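Local coordinates for coenzyme A transferase (Yersinia pestis, PDB 3QLI), which probably transfers coenzyme A between acyl-CoA thioesters and free carboxylates, as in the acetyl-CoA hydrolase/transferase family, and binds CoA, at residues 210-215 against 240-245; 74-79 against 295-300; 248-253 against 271-276; 99-104 against 355-360. All blocks are in the same frame, centred on the assembly; numbering follows the deposited sequence.

Contacts 1, 2 and 4 lie around the coenzyme A site; contact 3 lies farther out, with the Cys250 side chain about 10 Å from that of Val242. Contact 2 brings in Glu76 and has Phe295 next to Glu264, the residue seen covalently joined to CoA. Contact 1 is 10 Å from contact 2, centre to centre. The two touch through a probable hydrogen bond, Glu211 OE2 to Gln300 N at 2.8 Å. Contact 4 lies 15 Å from contact 2, between centres, and joins it through Tyr74 O and Met99 N, 2.9 Å apart. Contact 3 shares helix 244-252 with contact 1, and Met240 SD meets Cys250 SG at 3.4 Å. Contacts 3 and 4 are 29 Å apart between centres.

Contact 1 (210-215 against 240-245); sequences IEMPVR and MGVGAL
Met212 reaches Val242 through an extended chain. Its CG lies opposite the backbone N (chi1 -172°). A turn at the last torsion (chi3 59°) then folds the terminal methyl back, and both SD and CE come to rest against the valine. The sulfur faces the branch carbon, with SD 3.1 Å from Val242 CB. It also meets both methyls, Val242 CG1 at 3.3 Å and CG2 at 3.4 Å. CE lies beside Val242 CG1, also at 3.4 Å. These approaches are shorter than normal apolar packing, so the exact fit of the thioether is doubtful. The two side chains cross at a slant. A second, looser touch is made by backbone: Arg215 O lies 3.5 Å from Ala244 CB, while the arginine side chain leads away from the 240-245 segment. Gly243 sits at the N-cap position of helix 244-252, between the two touching residues. In the 210-215 loop, Met212 O accepts a hydrogen bond from Gln299 NE2; across the contact, Ala244 rests on Tyr221 of helix 220-230. Arg215, Val242 and Ala244 are all seen to bind CoA, so this is a surface contact between a linker loop and a helix N-terminus in the CoA-binding site.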
loop_
_atom_site.group_PDB
_atom_site.type_symbol
_atom_site.label_atom_id
_atom_site.label_comp_id
_atom_site.label_asym_id
_atom_site.label_seq_id
_atom_site.Cartn_x
_atom_site.Cartn_y
_atom_site.Cartn_z
ATOM N N ILE A 210 -30.911 -8.383 7.405
ATOM C CA ILE A 210 -30.869 -8.377 5.946
ATOM C C ILE A 210 -29.837 -9.378 5.441
ATOM O O ILE A 210 -28.780 -9.579 6.051
ATOM C CB ILE A 210 -30.574 -6.975 5.360
ATOM C CG1 ILE A 210 -30.940 -6.940 3.874
ATOM C CG2 ILE A 210 -29.108 -6.565 5.590
ATOM C CD1 ILE A 210 -30.642 -5.614 3.192
ATOM N N GLU A 211 -30.150 -10.005 4.317
ATOM C CA GLU A 211 -29.319 -11.081 3.815
ATOM C C GLU A 211 -28.564 -10.646 2.588
ATOM O O GLU A 211 -29.037 -9.819 1.813
ATOM C CB GLU A 211 -30.176 -12.299 3.480
ATOM C CG GLU A 211 -30.844 -12.918 4.685
ATOM C CD GLU A 211 -31.515 -14.227 4.349
ATOM O OE1 GLU A 211 -31.843 -14.436 3.166
ATOM O OE2 GLU A 211 -31.712 -15.048 5.265
ATOM N N MET A 212 -27.375 -11.199 2.422
ATOM C CA MET A 212 -26.693 -11.105 1.158
ATOM C C MET A 212 -27.431 -12.072 0.244
ATOM O O MET A 212 -27.612 -13.238 0.599
ATOM C CB MET A 212 -25.242 -11.534 1.343
ATOM C CG MET A 212 -24.357 -11.301 0.159
ATOM S SD MET A 212 -22.651 -11.538 0.672
ATOM C CE MET A 212 -22.670 -13.237 1.259
ATOM N N PRO A 213 -27.893 -11.592 -0.919
ATOM C CA PRO A 213 -28.584 -12.482 -1.860
ATOM C C PRO A 213 -27.667 -13.607 -2.328
ATOM O O PRO A 213 -26.490 -13.362 -2.591
ATOM C CB PRO A 213 -28.919 -11.558 -3.038
ATOM C CG PRO A 213 -27.921 -10.435 -2.935
ATOM C CD PRO A 213 -27.740 -10.227 -1.456
ATOM N N VAL A 214 -28.201 -14.824 -2.401
ATOM C CA VAL A 214 -27.478 -15.960 -2.950
ATOM C C VAL A 214 -27.530 -15.869 -4.473
ATOM O O VAL A 214 -28.615 -15.830 -5.059
ATOM C CB VAL A 214 -28.107 -17.295 -2.490
ATOM C CG1 VAL A 214 -27.522 -18.470 -3.264
ATOM C CG2 VAL A 214 -27.927 -17.484 -0.984
ATOM N N ARG A 215 -26.364 -15.815 -5.111
ATOM C CA ARG A 215 -26.303 -15.699 -6.567
ATOM C C ARG A 215 -25.891 -17.013 -7.225
ATOM O O ARG A 215 -25.114 -17.786 -6.661
ATOM C CB ARG A 215 -25.358 -14.569 -6.991
ATOM C CG ARG A 215 -25.878 -13.169 -6.673
ATOM C CD ARG A 215 -25.014 -12.085 -7.307
ATOM N NE ARG A 215 -24.826 -12.307 -8.742
ATOM C CZ ARG A 215 -25.751 -12.062 -9.667
ATOM N NH1 ARG A 215 -26.939 -11.588 -9.314
ATOM N NH2 ARG A 215 -25.489 -12.298 -10.947
ATOM N N MET A 240 -11.386 -14.718 2.561
ATOM C CA MET A 240 -12.068 -14.582 1.279
ATOM C C MET A 240 -13.284 -13.668 1.335
ATOM O O MET A 240 -13.772 -13.349 2.410
ATOM C CB MET A 240 -12.438 -15.939 0.683
ATOM C CG MET A 240 -13.377 -16.773 1.512
ATOM S SD MET A 240 -13.570 -18.394 0.697
ATOM C CE MET A 240 -11.979 -19.145 1.004
ATOM N N GLY A 241 -13.756 -13.256 0.161
ATOM C CA GLY A 241 -14.923 -12.395 0.050
ATOM C C GLY A 241 -16.227 -13.179 0.045
ATOM O O GLY A 241 -16.285 -14.335 0.477
ATOM N N VAL A 242 -17.280 -12.544 -0.457
ATOM C CA VAL A 242 -18.599 -13.160 -0.523
ATOM C C VAL A 242 -18.937 -13.481 -1.982
ATOM O O VAL A 242 -18.326 -12.933 -2.897
ATOM C CB VAL A 242 -19.682 -12.219 0.049
ATOM C CG1 VAL A 242 -19.492 -12.022 1.547
ATOM C CG2 VAL A 242 -19.643 -10.875 -0.674
ATOM N N GLY A 243 -19.892 -14.386 -2.190
ATOM C CA GLY A 243 -20.349 -14.711 -3.532
ATOM C C GLY A 243 -20.350 -16.193 -3.856
ATOM O O GLY A 243 -19.966 -17.028 -3.030
ATOM N N ALA A 244 -20.785 -16.523 -5.070
ATOM C CA ALA A 244 -20.847 -17.919 -5.508
ATOM C C ALA A 244 -19.454 -18.536 -5.602
ATOM O O ALA A 244 -19.267 -19.706 -5.259
ATOM C CB ALA A 244 -21.582 -18.037 -6.847
ATOM N N LEU A 245 -18.476 -17.758 -6.060
ATOM C CA LEU A 245 -17.124 -18.299 -6.248
ATOM C C LEU A 245 -16.496 -18.760 -4.925
ATOM O O LEU A 245 -16.144 -19.929 -4.773
ATOM C CB LEU A 245 -16.219 -17.299 -6.983
ATOM C CG LEU A 245 -14.765 -17.732 -7.232
ATOM C CD1 LEU A 245 -14.671 -19.159 -7.821
ATOM C CD2 LEU A 245 -14.040 -16.710 -8.118
#

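Contact 2 (74-79 against 295-300); sequences YFETAK and FAMGQQ
Glu76 meets Phe295 and Met297 by van der Waals contact, first through its aliphatic part. Glu76 CG lies 3.9 Å from Phe295 CE1 and 4.2 Å from Phe295 CZ. It approaches the ring obliquely. The two side chains cross at about a right angle, and the carboxylate plane is turned 32° from the ring plane. The same CG is 4.0 Å from Met297 SD. Phe295 also packs on Val265 of the neighbouring strand 265-266, as does Met297.

The second kind of contact is between oxygen and sulfur. Glu76 OE2 lies 3.8 Å from Met297 SD and 4.0 Å from Met297 CE. A bend in the glutamate chain (chi2 56°) carries the carboxylate across to the thioether.

In the fold, the loop that leaves strand 70-74 of the N-terminal parallel sheet here faces strand 295-296, which pairs in parallel with strand 265-266. The contact thus lies between the two halves of a CoA transferase, at the active-site cleft. Glu76 is seen to bind CoA, and a bound acetate ion lies about 4 Å from its side chain. The Phe295 side chain is about 4 Å from that of Glu264, the residue seen linked covalently to CoA.

Hydrogen bonds hold the two backbones from outside the contact. Glu76 pairs through its backbone with Phe47, and Phe295 with Glu264 and Leu266. On either side of Glu76 in sequence, Tyr74 OH and Thr77 OG1 both bond to Glu105 OE2.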
loop_
_atom_site.group_PDB
_atom_site.type_symbol
_atom_site.label_atom_id
_atom_site.label_comp_id
_atom_site.label_asym_id
_atom_site.label_seq_id
_atom_site.Cartn_x
_atom_site.Cartn_y
_atom_site.Cartn_z
ATOM N N TYR A 74 -20.073 6.369 6.484
ATOM C CA TYR A 74 -20.408 4.951 6.609
ATOM C C TYR A 74 -19.771 4.097 5.514
ATOM O O TYR A 74 -19.345 4.629 4.484
ATOM C CB TYR A 74 -21.936 4.786 6.555
ATOM C CG TYR A 74 -22.485 5.141 5.194
ATOM C CD1 TYR A 74 -22.797 4.154 4.270
ATOM C CD2 TYR A 74 -22.653 6.468 4.819
ATOM C CE1 TYR A 74 -23.275 4.482 3.009
ATOM C CE2 TYR A 74 -23.129 6.809 3.550
ATOM C CZ TYR A 74 -23.433 5.813 2.653
ATOM O OH TYR A 74 -23.892 6.146 1.391
ATOM N N PHE A 75 -19.772 2.782 5.738
ATOM C CA PHE A 75 -19.234 1.776 4.822
ATOM C C PHE A 75 -20.252 0.649 4.618
ATOM O O PHE A 75 -21.101 0.416 5.475
ATOM C CB PHE A 75 -18.000 1.108 5.435
ATOM C CG PHE A 75 -16.755 1.945 5.417
ATOM C CD1 PHE A 75 -15.833 1.814 4.395
ATOM C CD2 PHE A 75 -16.480 2.821 6.452
ATOM C CE1 PHE A 75 -14.676 2.564 4.388
ATOM C CE2 PHE A 75 -15.324 3.574 6.449
ATOM C CZ PHE A 75 -14.420 3.445 5.417
ATOM N N GLU A 76 -20.148 -0.067 3.499
ATOM C CA GLU A 76 -21.017 -1.222 3.234
ATOM C C GLU A 76 -22.535 -1.029 3.339
ATOM O O GLU A 76 -23.183 -1.620 4.200
ATOM C CB GLU A 76 -20.575 -2.429 4.064
ATOM C CG GLU A 76 -20.874 -3.770 3.409
ATOM C CD GLU A 76 -20.264 -3.900 2.025
ATOM O OE1 GLU A 76 -19.187 -3.319 1.784
ATOM O OE2 GLU A 76 -20.861 -4.592 1.175
ATOM N N THR A 77 -23.085 -0.187 2.472
ATOM C CA THR A 77 -24.515 0.114 2.462
ATOM C C THR A 77 -25.428 -1.086 2.190
ATOM O O THR A 77 -25.086 -1.994 1.438
ATOM C CB THR A 77 -24.842 1.175 1.394
ATOM O OG1 THR A 77 -23.718 2.045 1.219
ATOM C CG2 THR A 77 -26.058 1.989 1.803
ATOM N N ALA A 78 -26.598 -1.063 2.822
ATOM C CA ALA A 78 -27.609 -2.104 2.684
ATOM C C ALA A 78 -28.945 -1.452 2.333
ATOM O O ALA A 78 -29.128 -0.256 2.551
ATOM C CB ALA A 78 -27.731 -2.904 3.963
ATOM N N LYS A 79 -29.893 -2.259 1.882
ATOM C CA LYS A 79 -31.187 -1.758 1.450
ATOM C C LYS A 79 -31.847 -0.968 2.566
ATOM O O LYS A 79 -32.597 -0.030 2.301
ATOM C CB LYS A 79 -32.092 -2.912 1.016
ATOM C CG LYS A 79 -33.432 -2.471 0.457
ATOM C CD LYS A 79 -34.164 -3.626 -0.206
ATOM C CE LYS A 79 -35.571 -3.224 -0.615
ATOM N NZ LYS A 79 -35.583 -1.951 -1.383
ATOM N N PHE A 295 -16.240 -8.104 9.991
ATOM C CA PHE A 295 -17.702 -8.042 9.888
ATOM C C PHE A 295 -18.223 -9.246 9.086
ATOM O O PHE A 295 -17.459 -9.905 8.363
ATOM C CB PHE A 295 -18.189 -6.672 9.358
ATOM C CG PHE A 295 -18.084 -6.504 7.858
ATOM C CD1 PHE A 295 -19.216 -6.620 7.057
ATOM C CD2 PHE A 295 -16.866 -6.219 7.252
ATOM C CE1 PHE A 295 -19.139 -6.465 5.678
ATOM C CE2 PHE A 295 -16.778 -6.054 5.872
ATOM C CZ PHE A 295 -17.914 -6.173 5.085
ATOM N N ALA A 296 -19.510 -9.554 9.248
ATOM C CA ALA A 296 -20.089 -10.754 8.643
ATOM C C ALA A 296 -21.272 -10.412 7.751
ATOM O O ALA A 296 -22.074 -9.548 8.086
ATOM C CB ALA A 296 -20.531 -11.713 9.723
ATOM N N MET A 297 -21.388 -11.121 6.629
ATOM C CA MET A 297 -22.529 -10.975 5.720
ATOM C C MET A 297 -22.926 -12.364 5.275
ATOM O O MET A 297 -22.069 -13.197 5.066
ATOM C CB MET A 297 -22.141 -10.148 4.485
ATOM C CG MET A 297 -21.783 -8.683 4.795
ATOM S SD MET A 297 -21.656 -7.662 3.303
ATOM C CE MET A 297 -20.139 -8.227 2.584
ATOM N N GLY A 298 -24.219 -12.628 5.140
ATOM C CA GLY A 298 -24.645 -13.957 4.728
ATOM C C GLY A 298 -26.152 -14.096 4.772
ATOM O O GLY A 298 -26.870 -13.138 4.467
ATOM N N GLN A 299 -26.627 -15.280 5.155
ATOM C CA GLN A 299 -28.061 -15.532 5.277
ATOM C C GLN A 299 -28.427 -15.974 6.694
ATOM O O GLN A 299 -27.548 -16.182 7.533
ATOM C CB GLN A 299 -28.537 -16.543 4.226
ATOM C CG GLN A 299 -28.287 -16.095 2.769
ATOM C CD GLN A 299 -26.901 -16.485 2.256
ATOM O OE1 GLN A 299 -26.409 -17.570 2.545
ATOM N NE2 GLN A 299 -26.271 -15.598 1.499
ATOM N N GLN A 300 -29.726 -16.081 6.973
ATOM C CA GLN A 300 -30.179 -16.321 8.340
ATOM C C GLN A 300 -29.487 -17.508 8.991
ATOM O O GLN A 300 -29.149 -17.468 10.176
ATOM C CB GLN A 300 -31.691 -16.534 8.401
ATOM C CG GLN A 300 -32.180 -16.742 9.826
ATOM C CD GLN A 300 -33.684 -16.582 9.972
ATOM O OE1 GLN A 300 -34.166 -15.592 10.545
ATOM N NE2 GLN A 300 -34.438 -17.558 9.461
#

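Contact 3 (248-253 against 271-276); sequences LVCGVL and VDLIRR
Leu273 carries this contact. It meets Cys250 and Leu253 of segment 248-253 with its two methyls. CD1 lies 3.8 Å from Cys250 SG and 4.0 Å from Cys250 CB. The other methyl, CD2, comes against the backbone, 3.2 Å from Cys250 O. The CG of Leu273 stands opposite its own carbonyl carbon (chi1 -61°), which sends the fork of the side chain toward the cysteine. Leu273 also packs on Leu238 of strand 237-240 and on Val279.

Cys250 points its side chain at helix 268-276. Cys250 CA is 6.8 Å from Leu273 CA, so the two helices come close here. No hydrogen bond joins the segments, and the contact is apolar apart from the methyl at the carbonyl oxygen.

Leu253 adds a looser touch at the end of the first segment. Leu253 CB is 4.2 Å from Leu273 CD1. Leu253 rests on Leu238 too, so both leucines lie against the same strand residue.

A salt-bridge network within segment 271-276 lies beside this core. Arg276 NE donates to Asp272 OD2 at 2.8 Å, with an angle of 151° at the hydrogen. The acceptor lies close to the guanidinium plane. The NE approaches the syn side of OD2 but is tilted 29° out of the carboxylate plane. Arg275 NH1 is a longer partner, 3.6 Å from Asp272 OD1. Its guanidinium also makes a cation-pi contact with Tyr305.

Helix 244-252 joins the adjacent parallel strands 237-240 and 260-261, a beta-alpha-beta crossover of the Rossmann-like kind, and helix 268-276 packs against it.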
loop_
_atom_site.group_PDB
_atom_site.type_symbol
_atom_site.label_atom_id
_atom_site.label_comp_id
_atom_site.label_asym_id
_atom_site.label_seq_id
_atom_site.Cartn_x
_atom_site.Cartn_y
_atom_site.Cartn_z
ATOM N N LEU A 248 -18.021 -21.813 -3.721
ATOM C CA LEU A 248 -17.583 -22.978 -4.489
ATOM C C LEU A 248 -16.190 -23.410 -4.074
ATOM O O LEU A 248 -15.890 -24.605 -4.002
ATOM C CB LEU A 248 -17.576 -22.665 -5.988
ATOM C CG LEU A 248 -18.625 -23.339 -6.871
ATOM C CD1 LEU A 248 -20.021 -22.960 -6.422
ATOM C CD2 LEU A 248 -18.409 -22.959 -8.328
ATOM N N VAL A 249 -15.320 -22.432 -3.834
ATOM C CA VAL A 249 -13.980 -22.737 -3.353
ATOM C C VAL A 249 -14.076 -23.493 -2.029
ATOM O O VAL A 249 -13.489 -24.562 -1.865
ATOM C CB VAL A 249 -13.145 -21.455 -3.184
ATOM C CG1 VAL A 249 -11.816 -21.763 -2.500
ATOM C CG2 VAL A 249 -12.926 -20.795 -4.545
ATOM N N CYS A 250 -14.837 -22.941 -1.087
ATOM C CA CYS A 250 -15.053 -23.615 0.192
ATOM C C CYS A 250 -15.611 -25.021 0.012
ATOM O O CYS A 250 -15.267 -25.931 0.769
ATOM C CB CYS A 250 -15.984 -22.791 1.076
ATOM S SG CYS A 250 -15.213 -21.256 1.606
ATOM N N GLY A 251 -16.482 -25.189 -0.978
ATOM C CA GLY A 251 -16.970 -26.511 -1.335
ATOM C C GLY A 251 -15.834 -27.457 -1.692
ATOM O O GLY A 251 -15.808 -28.608 -1.248
ATOM N N VAL A 252 -14.893 -26.988 -2.508
ATOM C CA VAL A 252 -13.766 -27.836 -2.884
ATOM C C VAL A 252 -12.889 -28.118 -1.672
ATOM O O VAL A 252 -12.308 -29.192 -1.553
ATOM C CB VAL A 252 -12.908 -27.222 -4.021
ATOM C CG1 VAL A 252 -11.718 -28.090 -4.300
ATOM C CG2 VAL A 252 -13.729 -27.063 -5.275
ATOM N N LEU A 253 -12.813 -27.160 -0.755
ATOM C CA LEU A 253 -11.927 -27.300 0.401
ATOM C C LEU A 253 -12.477 -28.192 1.512
ATOM O O LEU A 253 -11.825 -28.361 2.543
ATOM C CB LEU A 253 -11.576 -25.930 0.974
ATOM C CG LEU A 253 -10.856 -24.996 0.004
ATOM C CD1 LEU A 253 -10.512 -23.682 0.699
ATOM C CD2 LEU A 253 -9.589 -25.679 -0.517
ATOM N N VAL A 271 -18.094 -20.302 6.995
ATOM C CA VAL A 271 -18.777 -20.816 8.168
ATOM C C VAL A 271 -19.094 -22.292 7.953
ATOM O O VAL A 271 -19.091 -23.086 8.901
ATOM C CB VAL A 271 -20.052 -20.009 8.459
ATOM C CG1 VAL A 271 -20.936 -20.752 9.456
ATOM C CG2 VAL A 271 -19.676 -18.627 8.985
ATOM N N ASP A 272 -19.339 -22.670 6.701
ATOM C CA ASP A 272 -19.574 -24.092 6.392
ATOM C C ASP A 272 -18.345 -24.939 6.754
ATOM O O ASP A 272 -18.467 -26.035 7.323
ATOM C CB ASP A 272 -19.945 -24.267 4.917
ATOM C CG ASP A 272 -20.292 -25.699 4.567
ATOM O OD1 ASP A 272 -21.366 -26.174 4.996
ATOM O OD2 ASP A 272 -19.496 -26.345 3.855
ATOM N N LEU A 273 -17.154 -24.421 6.446
ATOM C CA LEU A 273 -15.924 -25.133 6.769
ATOM C C LEU A 273 -15.721 -25.241 8.282
ATOM O O LEU A 273 -15.195 -26.241 8.776
ATOM C CB LEU A 273 -14.716 -24.484 6.093
ATOM C CG LEU A 273 -14.759 -24.444 4.560
ATOM C CD1 LEU A 273 -13.520 -23.726 4.020
ATOM C CD2 LEU A 273 -14.862 -25.853 3.984
ATOM N N ILE A 274 -16.144 -24.220 9.021
ATOM C CA ILE A 274 -16.115 -24.307 10.482
ATOM C C ILE A 274 -17.044 -25.431 10.948
ATOM O O ILE A 274 -16.644 -26.317 11.705
ATOM C CB ILE A 274 -16.550 -22.990 11.145
ATOM C CG1 ILE A 274 -15.564 -21.861 10.816
ATOM C CG2 ILE A 274 -16.621 -23.162 12.661
ATOM C CD1 ILE A 274 -15.987 -20.501 11.407
ATOM N N ARG A 275 -18.281 -25.395 10.467
ATOM C CA ARG A 275 -19.283 -26.409 10.808
ATOM C C ARG A 275 -18.814 -27.838 10.490
ATOM O O ARG A 275 -19.087 -28.782 11.244
ATOM C CB ARG A 275 -20.591 -26.087 10.080
ATOM C CG ARG A 275 -21.759 -26.994 10.398
ATOM C CD ARG A 275 -23.001 -26.581 9.596
ATOM N NE ARG A 275 -23.416 -25.197 9.844
ATOM C CZ ARG A 275 -23.422 -24.231 8.923
ATOM N NH1 ARG A 275 -23.036 -24.482 7.677
ATOM N NH2 ARG A 275 -23.827 -23.011 9.243
ATOM N N ARG A 276 -18.098 -27.999 9.381
ATOM C CA ARG A 276 -17.602 -29.313 8.982
ATOM C C ARG A 276 -16.393 -29.802 9.777
ATOM O O ARG A 276 -16.012 -30.958 9.648
ATOM C CB ARG A 276 -17.255 -29.331 7.495
ATOM C CG ARG A 276 -18.451 -29.238 6.577
ATOM C CD ARG A 276 -18.018 -29.135 5.118
ATOM N NE ARG A 276 -19.175 -29.129 4.231
ATOM C CZ ARG A 276 -19.705 -30.227 3.696
ATOM N NH1 ARG A 276 -19.169 -31.415 3.950
ATOM N NH2 ARG A 276 -20.766 -30.140 2.905
#

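Contact 4 (99-104 against 355-360); sequences MFVTAV and HQYSAS
Val101 and Tyr357 form the centre of a partly buried, interdomain contact bridged by two waters. It joins the loop before helix 103-114, in the N-terminal Rossmann-like half, to the turn before helix 363-372 of the C-terminal half. The neighbouring residues Ala103 and Ser358 are seen to bind CoA, so the contact borders the CoA site. Val101 CG2 sits over one face of the tyrosine ring in a CH-pi contact, 3.8 Å from the centroid and 27° off the ring normal. It is displaced toward the ring atom Tyr357 CG, 3.4 Å away. The valine torsion (chi1 175°) sets CG2 opposite its own carbonyl carbon and over the ring; CG1 only grazes Tyr357 CD1.

Phe100 presents a ring edge to the turn: CE1 is 3.6 Å from Ser360 O, close to the ring plane. Tyr357 is also packed edge-to-face on Tyr123, and Arg406 of the second subunit covers part of it. Ser360 OG hydrogen-bonds to Tyr123 OH and Ser126 O.

One water accepts from Val101 N at 2.9 Å and makes a weak bond to Tyr357 O. The other donates to Met99 O at 2.6 Å and is bonded to Ser360 OG at 2.7 Å.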
loop_
_atom_site.group_PDB
_atom_site.type_symbol
_atom_site.label_atom_id
_atom_site.label_comp_id
_atom_site.label_asym_id
_atom_site.label_seq_id
_atom_site.Cartn_x
_atom_site.Cartn_y
_atom_site.Cartn_z
ATOM N N MET A 99 -18.112 6.092 2.321
ATOM C CA MET A 99 -16.708 5.708 2.323
ATOM C C MET A 99 -16.440 4.463 1.474
ATOM O O MET A 99 -15.287 4.120 1.219
ATOM C CB MET A 99 -16.218 5.591 3.762
ATOM C CG MET A 99 -16.371 6.949 4.470
ATOM S SD MET A 99 -15.963 7.011 6.214
ATOM C CE MET A 99 -14.169 7.044 6.159
ATOM N N PHE A 100 -17.519 3.800 1.049
ATOM C CA PHE A 100 -17.504 2.798 -0.022
ATOM C C PHE A 100 -18.583 3.248 -0.991
ATOM O O PHE A 100 -19.638 3.716 -0.557
ATOM C CB PHE A 100 -17.974 1.423 0.466
ATOM C CG PHE A 100 -16.930 0.594 1.160
ATOM C CD1 PHE A 100 -15.588 0.922 1.105
ATOM C CD2 PHE A 100 -17.315 -0.552 1.859
ATOM C CE1 PHE A 100 -14.643 0.125 1.756
ATOM C CE2 PHE A 100 -16.383 -1.350 2.504
ATOM C CZ PHE A 100 -15.042 -1.004 2.453
ATOM N N VAL A 101 -18.352 3.101 -2.291
ATOM C CA VAL A 101 -19.411 3.375 -3.262
ATOM C C VAL A 101 -19.989 2.043 -3.759
ATOM O O VAL A 101 -19.324 1.308 -4.488
ATOM C CB VAL A 101 -18.898 4.258 -4.434
ATOM C CG1 VAL A 101 -19.975 4.439 -5.517
ATOM C CG2 VAL A 101 -18.427 5.613 -3.909
ATOM N N THR A 102 -21.203 1.717 -3.316
ATOM C CA THR A 102 -21.850 0.463 -3.690
ATOM C C THR A 102 -23.003 0.702 -4.667
ATOM O O THR A 102 -23.213 1.818 -5.130
ATOM C CB THR A 102 -22.412 -0.319 -2.461
ATOM O OG1 THR A 102 -23.646 0.264 -2.035
ATOM C CG2 THR A 102 -21.422 -0.328 -1.298
ATOM N N ALA A 103 -23.754 -0.353 -4.968
ATOM C CA ALA A 103 -24.894 -0.247 -5.881
ATOM C C ALA A 103 -25.823 0.908 -5.496
ATOM O O ALA A 103 -26.291 1.661 -6.361
ATOM C CB ALA A 103 -25.673 -1.571 -5.931
ATOM N N VAL A 104 -26.089 1.056 -4.203
ATOM C CA VAL A 104 -26.969 2.133 -3.734
ATOM C C VAL A 104 -26.446 3.527 -4.119
ATOM O O VAL A 104 -27.202 4.365 -4.612
ATOM C CB VAL A 104 -27.186 2.055 -2.203
ATOM C CG1 VAL A 104 -27.962 3.267 -1.705
ATOM C CG2 VAL A 104 -27.888 0.751 -1.831
ATOM N N HIS A 355 -13.585 5.813 -12.828
ATOM C CA HIS A 355 -13.466 6.144 -11.409
ATOM C C HIS A 355 -12.773 5.050 -10.625
ATOM O O HIS A 355 -12.539 3.945 -11.134
ATOM C CB HIS A 355 -14.846 6.413 -10.804
ATOM C CG HIS A 355 -15.565 7.555 -11.444
ATOM N ND1 HIS A 355 -15.459 8.852 -10.987
ATOM C CD2 HIS A 355 -16.389 7.599 -12.519
ATOM C CE1 HIS A 355 -16.192 9.645 -11.748
ATOM N NE2 HIS A 355 -16.765 8.910 -12.685
ATOM N N GLN A 356 -12.452 5.353 -9.373
ATOM C CA GLN A 356 -11.837 4.360 -8.506
ATOM C C GLN A 356 -12.265 4.637 -7.070
ATOM O O GLN A 356 -11.666 5.465 -6.382
ATOM C CB GLN A 356 -10.307 4.383 -8.672
ATOM C CG GLN A 356 -9.544 3.300 -7.915
ATOM C CD GLN A 356 -10.053 1.897 -8.217
ATOM O OE1 GLN A 356 -10.660 1.255 -7.360
ATOM N NE2 GLN A 356 -9.819 1.425 -9.436
ATOM N N TYR A 357 -13.340 3.977 -6.646
ATOM C CA TYR A 357 -13.805 4.076 -5.269
ATOM C C TYR A 357 -13.531 2.774 -4.525
ATOM O O TYR A 357 -13.578 2.742 -3.299
ATOM C CB TYR A 357 -15.305 4.374 -5.214
ATOM C CG TYR A 357 -15.717 5.598 -5.986
ATOM C CD1 TYR A 357 -16.488 5.488 -7.138
ATOM C CD2 TYR A 357 -15.326 6.864 -5.572
ATOM C CE1 TYR A 357 -16.865 6.604 -7.850
ATOM C CE2 TYR A 357 -15.700 7.993 -6.275
ATOM C CZ TYR A 357 -16.463 7.856 -7.418
ATOM O OH TYR A 357 -16.837 8.977 -8.120
ATOM N N SER A 358 -13.255 1.697 -5.259
ATOM C CA SER A 358 -13.103 0.388 -4.619
ATOM C C SER A 358 -11.763 0.234 -3.893
ATOM O O SER A 358 -11.592 -0.675 -3.085
ATOM C CB SER A 358 -13.338 -0.767 -5.611
ATOM O OG SER A 358 -12.346 -0.786 -6.620
ATOM N N ALA A 359 -10.826 1.141 -4.152
ATOM C CA ALA A 359 -9.517 1.074 -3.499
ATOM C C ALA A 359 -9.614 1.301 -1.978
ATOM O O ALA A 359 -8.670 1.032 -1.224
ATOM C CB ALA A 359 -8.557 2.066 -4.144
ATOM N N SER A 360 -10.765 1.791 -1.534
ATOM C CA SER A 360 -11.029 1.965 -0.107
ATOM C C SER A 360 -11.209 0.636 0.613
ATOM O O SER A 360 -11.058 0.564 1.830
ATOM C CB SER A 360 -12.281 2.814 0.089
ATOM O OG SER A 360 -12.020 4.147 -0.283
HETATM O O HOH W 1 -13.124 5.505 1.782
HETATM O O HOH W 2 -15.853 1.820 -2.830
#